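Local coordinates for protein putative bacteriocin (Brevibacillus laterosporus, PDB 4OZK) that probably kills a broad range of bacteria as a leaderless, disulfide-stapled class IId bacteriocin with a defensin-like fold, at residues A1-D15 with R27-C41. Residues are numbered along the deposited sequence; the frame is centred on the assembly and turned at random.
Sequences ACQCPDAISGWTHTD and RHVYAICMNGTQVYC
The indole of Trp11 lies obliquely across Val29 and Ala31 of the neighbouring strand, NE1 3.3 Å from Val29 CG1 and CZ3 3.7 Å from Ala31 CB. With CG roughly anti to the backbone N (chi1 -153°), the ring is carried back over the partner strand until CH2 stands 4.2 Å from Cys41 SG, an oblique sulfur-aromatic contact. That sulfur belongs to the Cys2–Cys41 disulfide, which ties the N-terminal arm to strand 38-48 beyond the central strand; the Cys4–Cys33 disulfide fastens the middle of the arm to the end of the central strand, 27-33. Val39 CG2 touches both Cys2 CB and Cys4 SG, so the arm packs on a small apolar patch between its two staples.

Between strands 8-13 and 27-33 runs an antiparallel ladder interrupted by a classic beta bulge, where Ile32 O accepts from both Ser9 N and Gly10 N. Past it, Thr12 and Tyr30 exchange two backbone bonds, and on that face Thr12 CG2 presses tightly on Ile32 CD1 (3.5 Å). At the far end a side chain takes over the acceptor's role: Thr14 OG1, held between its own backbone N and carbonyl carbon, accepts the N-H of His28 in a nearly straight bond, 2.9 Å from OG1 to N and 171° at the hydrogen.

Alongside, the guanidinium of Arg27 lies flat on one face of the His13 imidazole, centres 3.8 Å apart and planes at 26°. His13 ND1 donates to Thr14 O in the ring plane, which should restrain the ring's rotation, while Arg27 NE forms a salt bridge with Glu44. In this defensin-like module, with three strands and no helix, the covalent staples and side-chain stacking together plausibly compensate for a scant buried core, consistent with the peptide's heat stability.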
loop_
_atom_site.group_PDB
_atom_site.type_symbol
_atom_site.label_atom_id
_atom_site.label_comp_id
_atom_site.label_asym_id
_atom_site.label_seq_id
_atom_site.Cartn_x
_atom_site.Cartn_y
_atom_site.Cartn_z
ATOM N N ALA A 1 1.609 -9.144 2.563
ATOM C CA ALA A 1 0.428 -9.630 3.270
ATOM C C ALA A 1 -0.847 -9.265 2.506
ATOM O O ALA A 1 -1.653 -8.448 2.970
ATOM C CB ALA A 1 0.378 -9.060 4.692
ATOM N N CYS A 2 -1.024 -9.868 1.334
ATOM C CA CYS A 2 -2.256 -9.701 0.569
ATOM C C CYS A 2 -2.416 -10.845 -0.426
ATOM O O CYS A 2 -1.438 -11.459 -0.864
ATOM C CB CYS A 2 -2.268 -8.371 -0.184
ATOM S SG CYS A 2 -0.919 -8.222 -1.398
ATOM N N GLN A 3 -3.663 -11.123 -0.780
ATOM C CA GLN A 3 -3.967 -12.126 -1.779
ATOM C C GLN A 3 -5.272 -11.778 -2.464
ATOM O O GLN A 3 -6.198 -11.253 -1.832
ATOM C CB GLN A 3 -4.072 -13.509 -1.126
ATOM C CG GLN A 3 -3.125 -14.519 -1.735
ATOM C CD GLN A 3 -3.241 -15.881 -1.108
ATOM O OE1 GLN A 3 -3.160 -16.025 0.116
ATOM N NE2 GLN A 3 -3.436 -16.899 -1.941
ATOM N N CYS A 4 -5.344 -12.066 -3.759
ATOM C CA CYS A 4 -6.570 -11.854 -4.516
ATOM C C CYS A 4 -7.282 -13.191 -4.661
ATOM O O CYS A 4 -6.636 -14.239 -4.576
ATOM C CB CYS A 4 -6.241 -11.235 -5.875
ATOM S SG CYS A 4 -5.659 -9.513 -5.738
ATOM N N PRO A 5 -8.617 -13.166 -4.840
ATOM C CA PRO A 5 -9.368 -14.419 -4.978
ATOM C C PRO A 5 -8.870 -15.289 -6.140
ATOM O O PRO A 5 -8.858 -16.521 -6.021
ATOM C CB PRO A 5 -10.793 -13.934 -5.245
ATOM C CG PRO A 5 -10.867 -12.617 -4.561
ATOM C CD PRO A 5 -9.513 -11.997 -4.763
ATOM N N ASP A 6 -8.476 -14.655 -7.245
ATOM C CA ASP A 6 -7.871 -15.371 -8.372
ATOM C C ASP A 6 -6.440 -14.918 -8.632
ATOM O O ASP A 6 -5.498 -15.700 -8.519
ATOM C CB ASP A 6 -8.696 -15.186 -9.649
ATOM C CG ASP A 6 -9.985 -15.941 -9.614
ATOM O OD1 ASP A 6 -10.037 -16.977 -8.913
ATOM O OD2 ASP A 6 -10.943 -15.492 -10.283
ATOM N N ALA A 7 -6.287 -13.645 -8.980
ATOM C CA ALA A 7 -4.982 -13.115 -9.336
ATOM C C ALA A 7 -4.895 -11.601 -9.171
ATOM O O ALA A 7 -5.908 -10.885 -9.225
ATOM C CB ALA A 7 -4.638 -13.504 -10.763
ATOM N N ILE A 8 -3.664 -11.135 -8.973
ATOM C CA ILE A 8 -3.331 -9.714 -9.021
ATOM C C ILE A 8 -3.172 -9.270 -10.494
ATOM O O ILE A 8 -2.469 -9.927 -11.271
ATOM C CB ILE A 8 -2.029 -9.435 -8.227
ATOM C CG1 ILE A 8 -2.256 -9.652 -6.726
ATOM C CG2 ILE A 8 -1.504 -8.021 -8.489
ATOM C CD1 ILE A 8 -0.983 -9.619 -5.890
ATOM N N SER A 9 -3.836 -8.176 -10.877
ATOM C CA SER A 9 -3.738 -7.642 -12.241
ATOM C C SER A 9 -2.967 -6.329 -12.299
ATOM O O SER A 9 -2.589 -5.866 -13.382
ATOM C CB SER A 9 -5.129 -7.430 -12.842
ATOM O OG SER A 9 -5.899 -6.557 -12.038
ATOM N N GLY A 10 -2.734 -5.721 -11.138
ATOM C CA GLY A 10 -2.129 -4.401 -11.111
ATOM C C GLY A 10 -1.557 -4.021 -9.767
ATOM O O GLY A 10 -1.710 -4.757 -8.790
ATOM N N TRP A 11 -0.915 -2.857 -9.716
ATOM C CA TRP A 11 -0.168 -2.433 -8.537
ATOM C C TRP A 11 -0.268 -0.910 -8.394
ATOM O O TRP A 11 -0.069 -0.168 -9.368
ATOM C CB TRP A 11 1.288 -2.866 -8.693
ATOM C CG TRP A 11 2.028 -3.092 -7.414
ATOM C CD1 TRP A 11 2.911 -2.235 -6.810
ATOM C CD2 TRP A 11 1.971 -4.263 -6.586
ATOM N NE1 TRP A 11 3.404 -2.802 -5.656
ATOM C CE2 TRP A 11 2.842 -4.043 -5.494
ATOM C CE3 TRP A 11 1.277 -5.474 -6.663
ATOM C CZ2 TRP A 11 3.024 -5.000 -4.479
ATOM C CZ3 TRP A 11 1.459 -6.418 -5.657
ATOM C CH2 TRP A 11 2.321 -6.174 -4.581
ATOM N N THR A 12 -0.608 -0.451 -7.189
ATOM C CA THR A 12 -0.758 0.982 -6.890
ATOM C C THR A 12 -0.384 1.275 -5.441
ATOM O O THR A 12 -0.112 0.360 -4.657
ATOM C CB THR A 12 -2.211 1.490 -7.084
ATOM O OG1 THR A 12 -3.092 0.804 -6.184
ATOM C CG2 THR A 12 -2.680 1.272 -8.495
ATOM N N HIS A 13 -0.393 2.557 -5.087
ATOM C CA HIS A 13 -0.101 2.966 -3.722
ATOM C C HIS A 13 -0.689 4.341 -3.438
ATOM O O HIS A 13 -0.819 5.170 -4.341
ATOM C CB HIS A 13 1.411 3.004 -3.484
ATOM C CG HIS A 13 2.157 3.820 -4.495
ATOM N ND1 HIS A 13 2.242 5.196 -4.427
ATOM C CD2 HIS A 13 2.847 3.452 -5.602
ATOM C CE1 HIS A 13 2.959 5.641 -5.448
ATOM N NE2 HIS A 13 3.337 4.603 -6.174
ATOM N N THR A 14 -1.032 4.575 -2.174
ATOM C CA THR A 14 -1.382 5.904 -1.711
ATOM C C THR A 14 -0.131 6.784 -1.697
ATOM O O THR A 14 1.003 6.303 -1.878
ATOM C CB THR A 14 -2.001 5.846 -0.290
ATOM O OG1 THR A 14 -0.988 5.499 0.667
ATOM C CG2 THR A 14 -3.112 4.794 -0.243
ATOM N N ASP A 15 -0.335 8.076 -1.490
ATOM C CA ASP A 15 0.789 8.984 -1.381
ATOM C C ASP A 15 1.365 9.022 0.037
ATOM O O ASP A 15 0.661 8.771 1.023
ATOM C CB ASP A 15 0.390 10.377 -1.857
ATOM C CG ASP A 15 0.285 10.459 -3.363
ATOM O OD1 ASP A 15 0.908 9.613 -4.053
ATOM O OD2 ASP A 15 -0.416 11.368 -3.854
ATOM N N ARG A 27 3.393 5.084 3.309
ATOM C CA ARG A 27 2.270 4.994 2.390
ATOM C C ARG A 27 1.814 3.556 2.329
ATOM O O ARG A 27 2.509 2.650 2.817
ATOM C CB ARG A 27 2.634 5.517 0.997
ATOM C CG ARG A 27 3.706 4.723 0.273
ATOM C CD ARG A 27 4.059 5.401 -1.040
ATOM N NE ARG A 27 5.038 4.623 -1.798
ATOM C CZ ARG A 27 5.670 5.058 -2.883
ATOM N NH1 ARG A 27 5.434 6.277 -3.347
ATOM N NH2 ARG A 27 6.544 4.273 -3.502
ATOM N N HIS A 28 0.647 3.345 1.730
ATOM C CA HIS A 28 0.044 2.016 1.667
ATOM C C HIS A 28 0.143 1.450 0.254
ATOM O O HIS A 28 -0.261 2.106 -0.709
ATOM C CB HIS A 28 -1.424 2.100 2.083
ATOM C CG HIS A 28 -1.623 2.467 3.524
ATOM N ND1 HIS A 28 -0.595 2.461 4.444
ATOM C CD2 HIS A 28 -2.736 2.838 4.202
ATOM C CE1 HIS A 28 -1.068 2.814 5.630
ATOM N NE2 HIS A 28 -2.361 3.048 5.509
ATOM N N VAL A 29 0.686 0.241 0.121
ATOM C CA VAL A 29 0.767 -0.405 -1.191
ATOM C C VAL A 29 -0.421 -1.337 -1.412
ATOM O O VAL A 29 -0.699 -2.231 -0.599
ATOM C CB VAL A 29 2.075 -1.185 -1.373
ATOM C CG1 VAL A 29 2.097 -1.828 -2.746
ATOM C CG2 VAL A 29 3.262 -0.258 -1.209
ATOM N N TYR A 30 -1.129 -1.110 -2.512
ATOM C CA TYR A 30 -2.339 -1.863 -2.808
ATOM C C TYR A 30 -2.158 -2.661 -4.091
ATOM O O TYR A 30 -1.708 -2.123 -5.105
ATOM C CB TYR A 30 -3.520 -0.899 -2.975
ATOM C CG TYR A 30 -4.152 -0.444 -1.678
ATOM C CD1 TYR A 30 -5.234 -1.136 -1.135
ATOM C CD2 TYR A 30 -3.679 0.679 -1.000
ATOM C CE1 TYR A 30 -5.828 -0.728 0.047
ATOM C CE2 TYR A 30 -4.266 1.096 0.192
ATOM C CZ TYR A 30 -5.337 0.385 0.705
ATOM O OH TYR A 30 -5.931 0.786 1.880
ATOM N N ALA A 31 -2.492 -3.945 -4.065
ATOM C CA ALA A 31 -2.558 -4.679 -5.325
ATOM C C ALA A 31 -3.964 -4.517 -5.884
ATOM O O ALA A 31 -4.936 -4.429 -5.123
ATOM C CB ALA A 31 -2.209 -6.155 -5.134
ATOM N N ILE A 32 -4.077 -4.438 -7.207
ATOM C CA ILE A 32 -5.384 -4.449 -7.855
ATOM C C ILE A 32 -5.697 -5.896 -8.250
ATOM O O ILE A 32 -4.855 -6.576 -8.856
ATOM C CB ILE A 32 -5.416 -3.507 -9.084
ATOM C CG1 ILE A 32 -5.012 -2.077 -8.671
ATOM C CG2 ILE A 32 -6.805 -3.531 -9.762
ATOM C CD1 ILE A 32 -4.843 -1.093 -9.854
ATOM N N CYS A 33 -6.881 -6.382 -7.885
ATOM C CA CYS A 33 -7.258 -7.768 -8.191
ATOM C C CYS A 33 -7.962 -7.869 -9.540
ATOM O O CYS A 33 -8.567 -6.889 -10.003
ATOM C CB CYS A 33 -8.155 -8.354 -7.095
ATOM S SG CYS A 33 -7.372 -8.469 -5.469
ATOM N N MET A 34 -7.873 -9.042 -10.173
ATOM C CA MET A 34 -8.553 -9.285 -11.448
ATOM C C MET A 34 -10.031 -8.967 -11.355
ATOM O O MET A 34 -10.636 -8.483 -12.319
ATOM C CB MET A 34 -8.429 -10.749 -11.869
ATOM C CG MET A 34 -7.156 -11.115 -12.577
ATOM S SD MET A 34 -7.510 -12.421 -13.774
ATOM C CE MET A 34 -8.640 -13.427 -12.829
ATOM N N ASN A 35 -10.608 -9.245 -10.187
ATOM C CA ASN A 35 -12.045 -9.066 -9.967
ATOM C C ASN A 35 -12.467 -7.606 -9.746
ATOM O O ASN A 35 -13.654 -7.300 -9.641
ATOM C CB ASN A 35 -12.527 -9.969 -8.820
ATOM C CG ASN A 35 -12.127 -9.448 -7.442
ATOM O OD1 ASN A 35 -11.259 -8.580 -7.312
ATOM N ND2 ASN A 35 -12.763 -9.990 -6.400
ATOM N N GLY A 36 -11.486 -6.711 -9.666
ATOM C CA GLY A 36 -11.773 -5.291 -9.574
ATOM C C GLY A 36 -11.490 -4.712 -8.203
ATOM O O GLY A 36 -11.443 -3.488 -8.042
ATOM N N THR A 37 -11.301 -5.584 -7.214
ATOM C CA THR A 37 -11.031 -5.133 -5.851
ATOM C C THR A 37 -9.576 -4.711 -5.673
ATOM O O THR A 37 -8.728 -4.994 -6.521
ATOM C CB THR A 37 -11.381 -6.211 -4.806
ATOM O OG1 THR A 37 -10.546 -7.360 -5.002
ATOM C CG2 THR A 37 -12.838 -6.614 -4.940
ATOM N N GLN A 38 -9.303 -4.012 -4.576
ATOM C CA GLN A 38 -7.940 -3.700 -4.185
ATOM C C GLN A 38 -7.660 -4.358 -2.856
ATOM O O GLN A 38 -8.565 -4.539 -2.051
ATOM C CB GLN A 38 -7.746 -2.193 -4.055
ATOM C CG GLN A 38 -7.856 -1.445 -5.369
ATOM C CD GLN A 38 -7.357 -0.027 -5.241
ATOM O OE1 GLN A 38 -6.847 0.361 -4.191
ATOM N NE2 GLN A 38 -7.489 0.755 -6.309
ATOM N N VAL A 39 -6.410 -4.734 -2.626
ATOM C CA VAL A 39 -6.048 -5.332 -1.351
ATOM C C VAL A 39 -4.827 -4.600 -0.813
ATOM O O VAL A 39 -3.889 -4.300 -1.560
ATOM C CB VAL A 39 -5.822 -6.869 -1.462
ATOM C CG1 VAL A 39 -7.137 -7.574 -1.785
ATOM C CG2 VAL A 39 -4.807 -7.189 -2.535
ATOM N N TYR A 40 -4.868 -4.285 0.478
ATOM C CA TYR A 40 -3.790 -3.579 1.162
ATOM C C TYR A 40 -2.702 -4.615 1.438
ATOM O O TYR A 40 -2.944 -5.579 2.166
ATOM C CB TYR A 40 -4.382 -2.957 2.436
ATOM C CG TYR A 40 -3.444 -2.209 3.372
ATOM C CD1 TYR A 40 -2.130 -1.914 3.024
ATOM C CD2 TYR A 40 -3.891 -1.819 4.629
ATOM C CE1 TYR A 40 -1.281 -1.247 3.914
ATOM C CE2 TYR A 40 -3.067 -1.160 5.519
ATOM C CZ TYR A 40 -1.763 -0.882 5.162
ATOM O OH TYR A 40 -0.954 -0.224 6.059
ATOM N N CYS A 41 -1.521 -4.441 0.825
ATOM C CA CYS A 41 -0.450 -5.461 0.890
ATOM C C CYS A 41 0.650 -5.187 1.899
ATOM O O CYS A 41 1.083 -6.091 2.622
ATOM C CB CYS A 41 0.226 -5.652 -0.472
ATOM S SG CYS A 41 -0.852 -6.229 -1.755
HETATM O O HOH W 1 -9.283 -11.747 -8.237
HETATM O O HOH W 2 -8.814 -5.260 -12.219
#